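Long-range contacts in trans-2-enoyl-CoA reductase (Treponema denticola ATCC 35405, PDB 4GGO), which catalyses the NADH-dependent reduction of the carbon-carbon double bond of crotonyl-CoA to butyryl-CoA, a step of bacterial type II fatty acid synthesis: residues L54-C58 with V145-A149; S59-G63 with C311-I315; V81-K85 with G96-N100; A231-I235 with K253-E257; S150-D155 with K203-D209. All blocks are in the same frame, centred on the assembly; numbering follows the deposited sequence.

Contact 1 (L54-C58 with V145-A149)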
# COMPACT_ATOMS: atom_id res chain seq x y z
N LEU A 54 8.06 12.45 3.52
CA LEU A 54 6.81 12.71 2.81
C LEU A 54 6.21 11.38 2.36
O LEU A 54 6.88 10.58 1.70
CB LEU A 54 7.07 13.60 1.59
CG LEU A 54 5.86 13.93 0.72
CD1 LEU A 54 4.81 14.71 1.51
CD2 LEU A 54 6.29 14.70 -0.52
N VAL A 55 4.96 11.13 2.74
CA VAL A 55 4.28 9.91 2.34
C VAL A 55 3.04 10.22 1.51
O VAL A 55 2.09 10.84 2.00
CB VAL A 55 3.88 9.04 3.55
CG1 VAL A 55 3.16 7.78 3.08
CG2 VAL A 55 5.10 8.68 4.37
N LEU A 56 3.05 9.78 0.26
CA LEU A 56 1.94 10.02 -0.65
C LEU A 56 1.02 8.80 -0.69
O LEU A 56 1.39 7.74 -1.20
CB LEU A 56 2.47 10.35 -2.04
CG LEU A 56 3.45 11.53 -2.04
CD1 LEU A 56 4.10 11.71 -3.40
CD2 LEU A 56 2.74 12.80 -1.60
N GLY A 57 -0.18 8.96 -0.14
CA GLY A 57 -1.08 7.85 0.07
C GLY A 57 -0.84 7.29 1.46
O GLY A 57 -0.50 6.13 1.63
N CYS A 58 -1.03 8.15 2.46
CA CYS A 58 -0.59 7.88 3.82
C CYS A 58 -1.65 7.23 4.71
O CYS A 58 -1.38 6.92 5.86
CB CYS A 58 -0.17 9.19 4.48
SG CYS A 58 -1.53 10.38 4.59
N VAL A 145 7.98 8.55 0.18
CA VAL A 145 7.30 7.30 -0.11
C VAL A 145 6.09 7.53 -1.01
O VAL A 145 5.13 8.19 -0.62
CB VAL A 145 6.85 6.60 1.18
CG1 VAL A 145 6.14 5.29 0.85
CG2 VAL A 145 8.05 6.35 2.09
N TYR A 146 6.14 6.99 -2.22
CA TYR A 146 5.03 7.10 -3.16
C TYR A 146 4.19 5.84 -3.14
O TYR A 146 4.56 4.82 -3.72
CB TYR A 146 5.54 7.37 -4.58
CG TYR A 146 4.45 7.76 -5.55
CD1 TYR A 146 3.75 6.79 -6.26
CD2 TYR A 146 4.12 9.09 -5.76
CE1 TYR A 146 2.75 7.14 -7.15
CE2 TYR A 146 3.12 9.45 -6.64
CZ TYR A 146 2.44 8.47 -7.33
OH TYR A 146 1.44 8.83 -8.21
N SER A 147 3.04 5.91 -2.47
CA SER A 147 2.16 4.75 -2.34
C SER A 147 0.72 5.08 -2.71
O SER A 147 -0.22 4.62 -2.06
CB SER A 147 2.22 4.20 -0.91
OG SER A 147 1.36 3.08 -0.75
N LEU A 148 0.56 5.87 -3.77
CA LEU A 148 -0.78 6.24 -4.22
C LEU A 148 -1.49 5.07 -4.87
O LEU A 148 -0.93 4.38 -5.73
CB LEU A 148 -0.71 7.43 -5.19
CG LEU A 148 -0.33 8.77 -4.56
CD1 LEU A 148 -0.31 9.87 -5.62
CD2 LEU A 148 -1.30 9.13 -3.44
N ALA A 149 -2.73 4.84 -4.46
CA ALA A 149 -3.53 3.74 -4.99
C ALA A 149 -4.92 4.24 -5.38
O ALA A 149 -5.82 4.31 -4.55
CB ALA A 149 -3.64 2.62 -3.97

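Contact 2 (S59-G63 with C311-I315)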
# COMPACT_ATOMS: atom_id res chain seq x y z
N SER A 59 -2.85 7.03 4.17
CA SER A 59 -4.00 6.71 5.02
C SER A 59 -4.31 5.22 5.16
O SER A 59 -5.11 4.83 6.02
CB SER A 59 -5.24 7.45 4.53
OG SER A 59 -5.67 6.96 3.28
N ASN A 60 -3.69 4.39 4.34
CA ASN A 60 -3.94 2.95 4.39
C ASN A 60 -2.83 2.11 3.78
O ASN A 60 -1.97 2.63 3.07
CB ASN A 60 -5.27 2.61 3.71
CG ASN A 60 -5.17 2.65 2.20
OD1 ASN A 60 -5.06 3.72 1.59
ND2 ASN A 60 -5.20 1.48 1.58
N GLY A 61 -2.86 0.82 4.08
CA GLY A 61 -1.93 -0.13 3.49
C GLY A 61 -0.47 0.18 3.72
O GLY A 61 -0.06 0.54 4.83
N TYR A 62 0.33 0.04 2.66
CA TYR A 62 1.77 0.23 2.74
C TYR A 62 2.14 1.69 3.03
O TYR A 62 3.16 1.96 3.66
CB TYR A 62 2.43 -0.24 1.45
CG TYR A 62 2.45 -1.75 1.29
CD1 TYR A 62 2.82 -2.57 2.35
CD2 TYR A 62 2.09 -2.35 0.09
CE1 TYR A 62 2.84 -3.95 2.22
CE2 TYR A 62 2.10 -3.73 -0.05
CZ TYR A 62 2.48 -4.52 1.02
OH TYR A 62 2.49 -5.89 0.88
N GLY A 63 1.30 2.61 2.58
CA GLY A 63 1.52 4.02 2.83
C GLY A 63 1.41 4.34 4.31
O GLY A 63 2.30 4.98 4.88
N CYS A 311 1.18 -5.54 6.30
CA CYS A 311 1.75 -4.27 5.87
C CYS A 311 2.84 -3.77 6.81
O CYS A 311 3.93 -3.41 6.37
CB CYS A 311 0.66 -3.21 5.74
SG CYS A 311 -0.55 -3.58 4.46
N ILE A 312 2.55 -3.75 8.11
CA ILE A 312 3.49 -3.18 9.08
C ILE A 312 4.74 -4.05 9.24
O ILE A 312 5.83 -3.53 9.50
CB ILE A 312 2.81 -2.90 10.45
CG1 ILE A 312 3.67 -1.94 11.28
CG2 ILE A 312 2.51 -4.19 11.20
CD1 ILE A 312 3.83 -0.56 10.67
N GLU A 313 4.60 -5.36 9.06
CA GLU A 313 5.75 -6.25 9.11
C GLU A 313 6.63 -6.03 7.89
O GLU A 313 7.86 -5.95 8.00
CB GLU A 313 5.31 -7.72 9.19
CG GLU A 313 4.70 -8.13 10.52
CD GLU A 313 3.23 -7.75 10.63
OE1 GLU A 313 2.63 -7.36 9.61
OE2 GLU A 313 2.68 -7.84 11.75
N GLN A 314 5.99 -5.92 6.73
CA GLN A 314 6.68 -5.66 5.47
C GLN A 314 7.50 -4.38 5.51
O GLN A 314 8.68 -4.38 5.16
CB GLN A 314 5.66 -5.55 4.33
CG GLN A 314 5.31 -6.86 3.67
CD GLN A 314 6.17 -7.12 2.45
OE1 GLN A 314 6.01 -6.47 1.42
NE2 GLN A 314 7.07 -8.09 2.55
N ILE A 315 6.88 -3.28 5.93
CA ILE A 315 7.50 -1.97 5.86
C ILE A 315 8.59 -1.77 6.92
O ILE A 315 9.62 -1.16 6.64
CB ILE A 315 6.46 -0.84 5.92
CG1 ILE A 315 5.43 -1.02 4.80
CG2 ILE A 315 7.13 0.51 5.81
CD1 ILE A 315 6.05 -1.21 3.43

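Contact 3 (V81-K85 with G96-N100)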
# COMPACT_ATOMS: atom_id res chain seq x y z
N VAL A 81 -0.07 12.72 2.68
CA VAL A 81 -1.08 13.17 1.73
C VAL A 81 -1.98 12.02 1.32
O VAL A 81 -1.51 10.95 0.94
CB VAL A 81 -0.43 13.76 0.46
CG1 VAL A 81 -1.49 14.12 -0.56
CG2 VAL A 81 0.42 14.98 0.81
N SER A 82 -3.29 12.24 1.42
CA SER A 82 -4.27 11.25 0.97
C SER A 82 -5.58 11.95 0.61
O SER A 82 -5.83 13.08 1.02
CB SER A 82 -4.52 10.20 2.05
OG SER A 82 -5.12 10.76 3.19
N PHE A 83 -6.42 11.27 -0.17
CA PHE A 83 -7.69 11.83 -0.60
C PHE A 83 -8.85 11.12 0.09
O PHE A 83 -9.29 10.06 -0.34
CB PHE A 83 -7.83 11.72 -2.12
CG PHE A 83 -8.81 12.70 -2.72
CD1 PHE A 83 -9.43 13.65 -1.93
CD2 PHE A 83 -9.10 12.66 -4.07
CE1 PHE A 83 -10.33 14.55 -2.48
CE2 PHE A 83 -9.99 13.56 -4.63
CZ PHE A 83 -10.61 14.50 -3.83
N GLU A 84 -9.35 11.72 1.16
CA GLU A 84 -10.40 11.10 1.96
C GLU A 84 -11.73 11.84 1.86
O GLU A 84 -11.80 12.94 1.33
CB GLU A 84 -9.98 11.05 3.43
CG GLU A 84 -8.61 10.45 3.66
CD GLU A 84 -8.51 9.03 3.15
OE1 GLU A 84 -9.51 8.28 3.28
OE2 GLU A 84 -7.45 8.66 2.62
N LYS A 85 -12.78 11.21 2.38
CA LYS A 85 -14.06 11.87 2.58
C LYS A 85 -14.28 11.99 4.09
O LYS A 85 -14.27 10.99 4.80
CB LYS A 85 -15.19 11.07 1.93
CG LYS A 85 -15.21 11.17 0.41
CD LYS A 85 -16.35 10.36 -0.20
CE LYS A 85 -15.97 8.90 -0.37
NZ LYS A 85 -17.06 8.11 -1.02
N GLY A 96 -9.65 5.70 5.66
CA GLY A 96 -8.42 6.46 5.69
C GLY A 96 -8.52 7.75 6.48
O GLY A 96 -7.53 8.23 7.04
N TRP A 97 -9.73 8.32 6.53
CA TRP A 97 -9.97 9.54 7.29
C TRP A 97 -9.77 9.27 8.77
O TRP A 97 -9.07 10.01 9.46
CB TRP A 97 -11.38 10.06 7.03
CG TRP A 97 -11.65 11.43 7.59
CD1 TRP A 97 -11.15 12.62 7.13
CD2 TRP A 97 -12.49 11.75 8.71
NE1 TRP A 97 -11.63 13.65 7.90
CE2 TRP A 97 -12.45 13.15 8.87
CE3 TRP A 97 -13.27 10.99 9.58
CZ2 TRP A 97 -13.16 13.80 9.88
CZ3 TRP A 97 -13.98 11.64 10.58
CH2 TRP A 97 -13.92 13.03 10.72
N TYR A 98 -10.40 8.20 9.26
CA TYR A 98 -10.27 7.81 10.66
C TYR A 98 -8.83 7.41 10.99
O TYR A 98 -8.32 7.73 12.06
CB TYR A 98 -11.23 6.67 10.99
CG TYR A 98 -12.69 7.03 10.76
CD1 TYR A 98 -13.37 7.85 11.65
CD2 TYR A 98 -13.37 6.55 9.65
CE1 TYR A 98 -14.69 8.18 11.44
CE2 TYR A 98 -14.70 6.88 9.43
CZ TYR A 98 -15.35 7.69 10.33
OH TYR A 98 -16.67 8.03 10.12
N ASN A 99 -8.18 6.71 10.06
CA ASN A 99 -6.78 6.33 10.21
C ASN A 99 -5.88 7.55 10.39
O ASN A 99 -5.03 7.57 11.28
CB ASN A 99 -6.30 5.51 9.01
CG ASN A 99 -6.89 4.11 8.99
OD1 ASN A 99 -7.43 3.63 9.99
ND2 ASN A 99 -6.78 3.45 7.84
N ASN A 100 -6.08 8.57 9.56
CA ASN A 100 -5.31 9.80 9.66
C ASN A 100 -5.54 10.52 10.99
O ASN A 100 -4.61 11.09 11.56
CB ASN A 100 -5.64 10.75 8.50
CG ASN A 100 -5.06 10.27 7.18
OD1 ASN A 100 -4.15 9.45 7.15
ND2 ASN A 100 -5.59 10.80 6.08
O HOH W 1 -9.69 5.10 2.76

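Contact 4 (A231-I235 with K253-E257)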
# COMPACT_ATOMS: atom_id res chain seq x y z
N ALA A 231 8.65 3.92 -4.95
CA ALA A 231 7.29 3.67 -5.42
C ALA A 231 7.00 2.19 -5.27
O ALA A 231 7.76 1.35 -5.76
CB ALA A 231 7.12 4.11 -6.86
N TYR A 232 5.91 1.86 -4.58
CA TYR A 232 5.58 0.47 -4.31
C TYR A 232 4.92 -0.19 -5.52
O TYR A 232 4.20 0.46 -6.28
CB TYR A 232 4.67 0.37 -3.08
CG TYR A 232 5.36 0.78 -1.80
CD1 TYR A 232 6.71 0.50 -1.60
CD2 TYR A 232 4.68 1.47 -0.81
CE1 TYR A 232 7.35 0.87 -0.43
CE2 TYR A 232 5.32 1.86 0.36
CZ TYR A 232 6.65 1.55 0.54
OH TYR A 232 7.30 1.93 1.70
N SER A 233 5.19 -1.48 -5.69
CA SER A 233 4.67 -2.22 -6.83
C SER A 233 4.55 -3.71 -6.49
O SER A 233 4.76 -4.11 -5.35
CB SER A 233 5.57 -2.03 -8.05
OG SER A 233 5.04 -2.69 -9.18
N TYR A 234 4.22 -4.51 -7.49
CA TYR A 234 4.01 -5.94 -7.29
C TYR A 234 4.34 -6.71 -8.56
O TYR A 234 4.05 -6.26 -9.66
CB TYR A 234 2.57 -6.21 -6.85
CG TYR A 234 2.30 -7.64 -6.44
CD1 TYR A 234 3.04 -8.25 -5.43
CD2 TYR A 234 1.29 -8.37 -7.05
CE1 TYR A 234 2.79 -9.55 -5.05
CE2 TYR A 234 1.03 -9.68 -6.67
CZ TYR A 234 1.78 -10.26 -5.67
OH TYR A 234 1.52 -11.56 -5.30
N ILE A 235 4.95 -7.88 -8.40
CA ILE A 235 5.31 -8.72 -9.54
C ILE A 235 4.44 -9.98 -9.56
O ILE A 235 3.94 -10.37 -10.61
CB ILE A 235 6.81 -9.08 -9.52
CG1 ILE A 235 7.65 -7.86 -9.90
CG2 ILE A 235 7.10 -10.22 -10.47
CD1 ILE A 235 9.14 -8.11 -9.90
N LYS A 253 3.73 -0.95 -14.49
CA LYS A 253 4.91 -1.23 -13.68
C LYS A 253 6.19 -0.96 -14.47
O LYS A 253 7.17 -0.45 -13.93
CB LYS A 253 4.90 -2.67 -13.18
CG LYS A 253 6.08 -3.04 -12.30
CD LYS A 253 5.91 -4.41 -11.67
CE LYS A 253 6.00 -5.52 -12.70
NZ LYS A 253 7.36 -5.58 -13.30
N GLU A 254 6.17 -1.31 -15.75
CA GLU A 254 7.30 -1.04 -16.63
C GLU A 254 7.58 0.45 -16.71
O GLU A 254 8.74 0.88 -16.74
CB GLU A 254 7.04 -1.59 -18.04
CG GLU A 254 7.25 -3.09 -18.17
CD GLU A 254 7.04 -3.57 -19.60
OE1 GLU A 254 6.56 -2.77 -20.43
OE2 GLU A 254 7.37 -4.74 -19.89
N HIS A 255 6.52 1.25 -16.75
CA HIS A 255 6.65 2.70 -16.78
C HIS A 255 7.19 3.19 -15.44
O HIS A 255 7.99 4.12 -15.39
CB HIS A 255 5.30 3.35 -17.08
CG HIS A 255 5.39 4.82 -17.35
ND1 HIS A 255 5.45 5.76 -16.35
CD2 HIS A 255 5.43 5.50 -18.52
CE1 HIS A 255 5.52 6.97 -16.89
NE2 HIS A 255 5.51 6.84 -18.20
N LEU A 256 6.75 2.54 -14.36
CA LEU A 256 7.22 2.86 -13.02
C LEU A 256 8.73 2.65 -12.91
O LEU A 256 9.44 3.46 -12.33
CB LEU A 256 6.52 1.98 -11.98
CG LEU A 256 5.70 2.62 -10.86
CD1 LEU A 256 5.72 1.73 -9.63
CD2 LEU A 256 6.19 4.02 -10.53
N GLU A 257 9.19 1.54 -13.48
CA GLU A 257 10.60 1.17 -13.41
C GLU A 257 11.47 2.10 -14.25
O GLU A 257 12.56 2.50 -13.83
CB GLU A 257 10.79 -0.29 -13.85
CG GLU A 257 10.14 -1.30 -12.91
CD GLU A 257 10.09 -2.70 -13.50
OE1 GLU A 257 10.44 -2.86 -14.69
OE2 GLU A 257 9.71 -3.63 -12.76

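Contact 5 (S150-D155 with K203-D209)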
# COMPACT_ATOMS: atom_id res chain seq x y z
N SER A 150 -5.08 4.57 -6.66
CA SER A 150 -6.35 5.08 -7.16
C SER A 150 -6.67 4.49 -8.53
O SER A 150 -5.78 4.33 -9.36
CB SER A 150 -6.32 6.60 -7.24
OG SER A 150 -7.54 7.11 -7.75
N PRO A 151 -7.95 4.15 -8.76
CA PRO A 151 -8.37 3.63 -10.06
C PRO A 151 -8.45 4.74 -11.10
O PRO A 151 -8.52 4.45 -12.30
CB PRO A 151 -9.76 3.07 -9.77
CG PRO A 151 -10.26 3.91 -8.65
CD PRO A 151 -9.06 4.20 -7.79
N VAL A 152 -8.44 5.99 -10.65
CA VAL A 152 -8.60 7.13 -11.55
C VAL A 152 -7.56 8.22 -11.31
O VAL A 152 -7.08 8.40 -10.19
CB VAL A 152 -10.01 7.74 -11.45
CG1 VAL A 152 -11.07 6.74 -11.87
CG2 VAL A 152 -10.28 8.24 -10.04
N ARG A 153 -7.23 8.96 -12.37
CA ARG A 153 -6.33 10.10 -12.26
C ARG A 153 -6.72 11.22 -13.22
O ARG A 153 -6.90 10.99 -14.42
CB ARG A 153 -4.88 9.70 -12.52
CG ARG A 153 -3.93 10.89 -12.64
CD ARG A 153 -2.49 10.46 -12.84
NE ARG A 153 -1.59 11.61 -12.95
CZ ARG A 153 -0.76 11.82 -13.97
NH1 ARG A 153 -0.70 10.96 -14.97
NH2 ARG A 153 0.02 12.89 -13.98
N THR A 154 -6.86 12.43 -12.69
CA THR A 154 -7.11 13.60 -13.51
C THR A 154 -5.80 14.26 -13.90
O THR A 154 -5.06 14.75 -13.04
CB THR A 154 -8.00 14.63 -12.78
OG1 THR A 154 -9.23 14.01 -12.38
CG2 THR A 154 -8.30 15.81 -13.69
N ASP A 155 -5.49 14.25 -15.19
CA ASP A 155 -4.27 14.85 -15.71
C ASP A 155 -4.22 16.33 -15.35
O ASP A 155 -5.11 17.10 -15.74
CB ASP A 155 -4.18 14.66 -17.23
CG ASP A 155 -2.80 14.95 -17.78
OD1 ASP A 155 -2.19 15.97 -17.40
OD2 ASP A 155 -2.31 14.14 -18.60
N LYS A 203 -1.24 5.82 -17.53
CA LYS A 203 -1.47 7.20 -17.08
C LYS A 203 -1.78 7.25 -15.59
O LYS A 203 -1.35 8.17 -14.89
CB LYS A 203 -2.62 7.83 -17.87
CG LYS A 203 -2.18 8.74 -19.00
CD LYS A 203 -1.50 9.99 -18.46
CE LYS A 203 -1.08 10.93 -19.58
NZ LYS A 203 -0.38 12.14 -19.06
N VAL A 204 -2.51 6.25 -15.11
CA VAL A 204 -2.96 6.23 -13.72
C VAL A 204 -1.98 5.52 -12.79
O VAL A 204 -1.70 5.99 -11.69
CB VAL A 204 -4.35 5.58 -13.60
CG1 VAL A 204 -4.79 5.52 -12.15
CG2 VAL A 204 -5.37 6.35 -14.43
N MET A 205 -1.44 4.38 -13.25
CA MET A 205 -0.62 3.54 -12.38
C MET A 205 0.88 3.60 -12.68
O MET A 205 1.68 2.97 -11.99
CB MET A 205 -1.11 2.09 -12.45
CG MET A 205 -2.57 1.92 -12.06
SD MET A 205 -3.12 0.20 -12.17
CE MET A 205 -2.01 -0.58 -11.00
N GLY A 206 1.26 4.37 -13.70
CA GLY A 206 2.66 4.52 -14.04
C GLY A 206 3.38 5.47 -13.09
O GLY A 206 2.94 5.69 -11.97
N GLY A 207 4.49 6.04 -13.56
CA GLY A 207 5.31 6.90 -12.71
C GLY A 207 5.28 8.38 -13.06
O GLY A 207 6.19 9.12 -12.67
N GLU A 208 4.26 8.82 -13.78
CA GLU A 208 4.16 10.22 -14.17
C GLU A 208 4.02 11.17 -12.98
O GLU A 208 4.78 12.13 -12.85
CB GLU A 208 3.01 10.45 -15.16
CG GLU A 208 3.29 9.94 -16.56
CD GLU A 208 2.31 10.48 -17.59
OE1 GLU A 208 1.30 11.09 -17.18
OE2 GLU A 208 2.56 10.30 -18.80
N ASP A 209 3.05 10.89 -12.11
CA ASP A 209 2.80 11.75 -10.96
C ASP A 209 3.97 11.72 -9.97
O ASP A 209 4.31 12.74 -9.36
CB ASP A 209 1.52 11.34 -10.24
CG ASP A 209 1.19 12.26 -9.08
OD1 ASP A 209 1.10 13.49 -9.30
OD2 ASP A 209 1.02 11.76 -7.95
O HOH W 2 -0.41 14.09 -11.67

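Contact 1 (L54-C58 with V145-A149)
Leu56 meets residues 145-149 with both of its backbone polar atoms. Its N-H runs almost straight (173°) to Val145 O at 2.8 Å, and its O accepts from Ser147 N at 2.8 Å. One step back, Val145 N donates to Leu54 O at 2.8 Å, which completes a parallel pairing of Val55 with Val145 and Leu56 with Tyr146. The two valines sit next to each other on one face of the sheet and point the same way, CG2 of Val55 4.2 Å from CB of Val145. On the face of Leu56 and Tyr146 the packing is closer: Leu56 CD1 comes obliquely to within 3.5 Å of Tyr146 CD2. The Tyr146 ring stands with CG anti to the backbone N (chi1 -169°), which carries it out beside Leu56, and Leu148 CG lies 3.9 Å above one of its faces, toward the rim. Past the paired residues the chains remain in touch, since Leu148 CD2 lies 3.5 Å from N of Gly57, whose backbone angles call for glycine and whose lack of a side chain leaves room for Ser147 O. Gly57 and Leu148 both bind NAD(+), so this is the cofactor end of the sheet. Farther out, Asp209 takes the hydroxyl of Tyr146 in a hydrogen bond, while Ala121 and Phe122 pack on Leu148. In the Rossmann fold the strand order reverses between strands 52-56 and 141-146; strand 77-82 flanks the first on its other side, helix 61-74 packs on the valines, and helix 208-219 lies over Leu56 and Tyr146.

Contact 2 (S59-G63 with C311-I315)
The ring of Tyr62 is laid obliquely against the first turn of helix 311-323, with Cys311, Gln314 and Ile315 grouped round it. Cys311 SG stands 4.5 Å from the centroid of the Tyr62 ring, 30° off its normal, in a sulfur-aromatic contact. The same sulfur lies 3.8 Å from C of Gly61. Along the ring, CE1 of Tyr62 approaches CA of Cys311 at 3.8 Å, while CD1 of Tyr62 touches CD1 of Ile315 at 3.7 Å. CG of Tyr62 lies anti to its own carbonyl carbon (chi1 -72°), which swings the ring out toward this helix. Gly61, at positive phi, and Tyr62 belong to the glycine-rich NAD(+)-binding turn of the Rossmann fold, which leads from strand 52-56 into helix 61-74; Leu280, another NAD(+)-binding residue, packs on both Tyr62 and Cys311. The amide of Gln314 is inclined to the phenol ring by 55°. Although Tyr62 OH and Gln314 OE1 are 3.6 Å apart, each turns to the backbone of Lys278, the hydroxyl bonding its O and the amide oxygen its N. Gln314 NE2 donates to Ile340 O and to Glu309.

Contact 3 (V81-K85 with G96-N100)
Ser82 OG receives a hydrogen bond from Asn100 ND2 at 2.9 Å (152° at the hydrogen), lying almost exactly in the amide plane of the asparagine. The same hydroxyl makes a weak bond, 3.2 Å long, to Glu84 OE2, and so links helix 95-110 to the acid that follows the second strand of the Rossmann fold. Strand 77-82, this helix and strand 114-118 form a beta-alpha-beta unit. Glu84 at the mouth of the unit is an NAD(+)-binding residue that discriminates NADH against NADPH; in many NAD-dependent Rossmann enzymes an acid at this place binds the hydroxyls of the adenosine ribose. Its side chain folds back at chi2 (-59°), which brings the carboxylate over the start of the helix, its plane nearly perpendicular (88°) to the Asn100 amide. Several groups fix its rotation: Ser59 donates to OE2 and Thr94 to OE1, and a water donates to Glu84 OE1 at 3.2 Å while accepting from Gly96 N at 3.0 Å. The first turn of a helix so close by would be expected to favour the negative charge. Nearer the backbone, CB of Glu84 meets the edge of the Trp97 indole near its plane, the two CB atoms of Glu84 and Trp97 being 4.0 Å apart. Lys85 O comes to the same tryptophan obliquely, 3.8 Å from Trp97 CB. Trp97 also touches Ala86 and Asp118. Because Gly96 carries no side chain, the carboxylate settles directly on the helix backbone, Glu84 OE1 lying 3.2 Å from Gly96 CA.

Contact 4 (A231-I235 with K253-E257)
Lys253, whose CD packs on Ser233 OG and Tyr234 O, sets its NZ above the plane of the Glu257 carboxylate, 3.1 Å from OE2 of Glu257 and 42° out of that plane, in a salt bridge between residues one helical turn apart. The rings of Tyr232 and Tyr234 start off from the other side of the strand, Tyr234 meeting Tyr244 edge to face. These residues belong to a beta-alpha-beta unit in which helix 248-266 connects the parallel strands 227-233 and 270-276. The short segments run roughly antiparallel, at 148°, with their axes 10.0 Å apart. Tyr244, the inferred proton donor, and the NAD(+)-binding Lys253 are separated by eight intervening residues, as in the Tyr-(Xaa)8-Lys motif of this reductase family, and Tyr234 binds substrate, consistent with the contact lining the active site. Lys253 reaches across with its methylenes. The chain leaves the helix with CG anti to the backbone N and then bends at chi3 (69°), so that CD of Lys253 is wedged 3.1 Å from Ser233 OG and 3.3 Å from Tyr234 O. The side chains of Lys253 and Ile235 cross at about a right angle, CE of Lys253 4.0 Å from CG1 of Ile235. Glu257 has a second cationic partner in Arg337, while the hydroxyl of Tyr234 bonds Glu344. One turn on from Lys253, Leu256 packs between helix and strand beside Trp210. Its CD1 lies 3.9 Å from Tyr232 O, and its other methyl, CD2 of Leu256, rests 3.8 Å from Ala231 CB.

Contact 5 (S150-D155 with K203-D209)
Glu208 OE1 takes two charged donors: Lys203 NZ at 2.7 Å, on its syn lone pair, and Arg153 NH1 at 3.0 Å, on the anti side. The second bond is nearly straight (169°) and lies in the guanidinium plane, although the guanidinium and carboxylate planes stand 85° apart. Arg153 NH1 also donates to Lys203 O at 2.9 Å, a carbonyl near the end of helix 195-205. Lys203 NZ, whose chain bends at chi2, goes on to Asp155 OD2 at 2.8 Å. The four side chains thus form a salt-bridge network in which each cation meets an anion, and this would be expected to offset the closeness of the two positive groups. It fastens strand 152-154, one arm of a two-stranded antiparallel sheet with strand 161-163, to the turn at Gly206 and Gly207 between helices 195-205 and 208-219. The extended side chain of Arg153, with CG anti to the backbone N (chi1 171°), spans the distance to that turn. Its NH2 reaches a water at 2.6 Å, which donates to Asp209 OD1 at 2.9 Å; Lys127 is the charged partner of that carboxylate. Outside the charges, Val204 packs against the loop and strand with both methyls. CG1 of Val204 is tight against Ser150 O at 3.2 Å, while CG2 of Val204 lies 3.9 Å from Arg153 CB.

Overall arrangement
From the N terminus, strand 52-56 leads through the cofactor turn into helix 61-74, so contacts 1 and 2 open almost together. Contact 3 closes first, within the short link from strand 77-82 to helix 95-110, nested inside both larger loops. Contact 1 then closes at strand 141-146, joining the two halves of the parallel sheet. Contact 5 opens just beyond it and ties the small antiparallel sheet to the turn between helices 195-205 and 208-219; contact 4 follows in series, bringing helix 248-266 onto strand 227-233. His255 and Gly207 join these two. Contact 2 closes last, at helix 311-323: it crosses contact 1 and encloses contacts 3, 4 and 5.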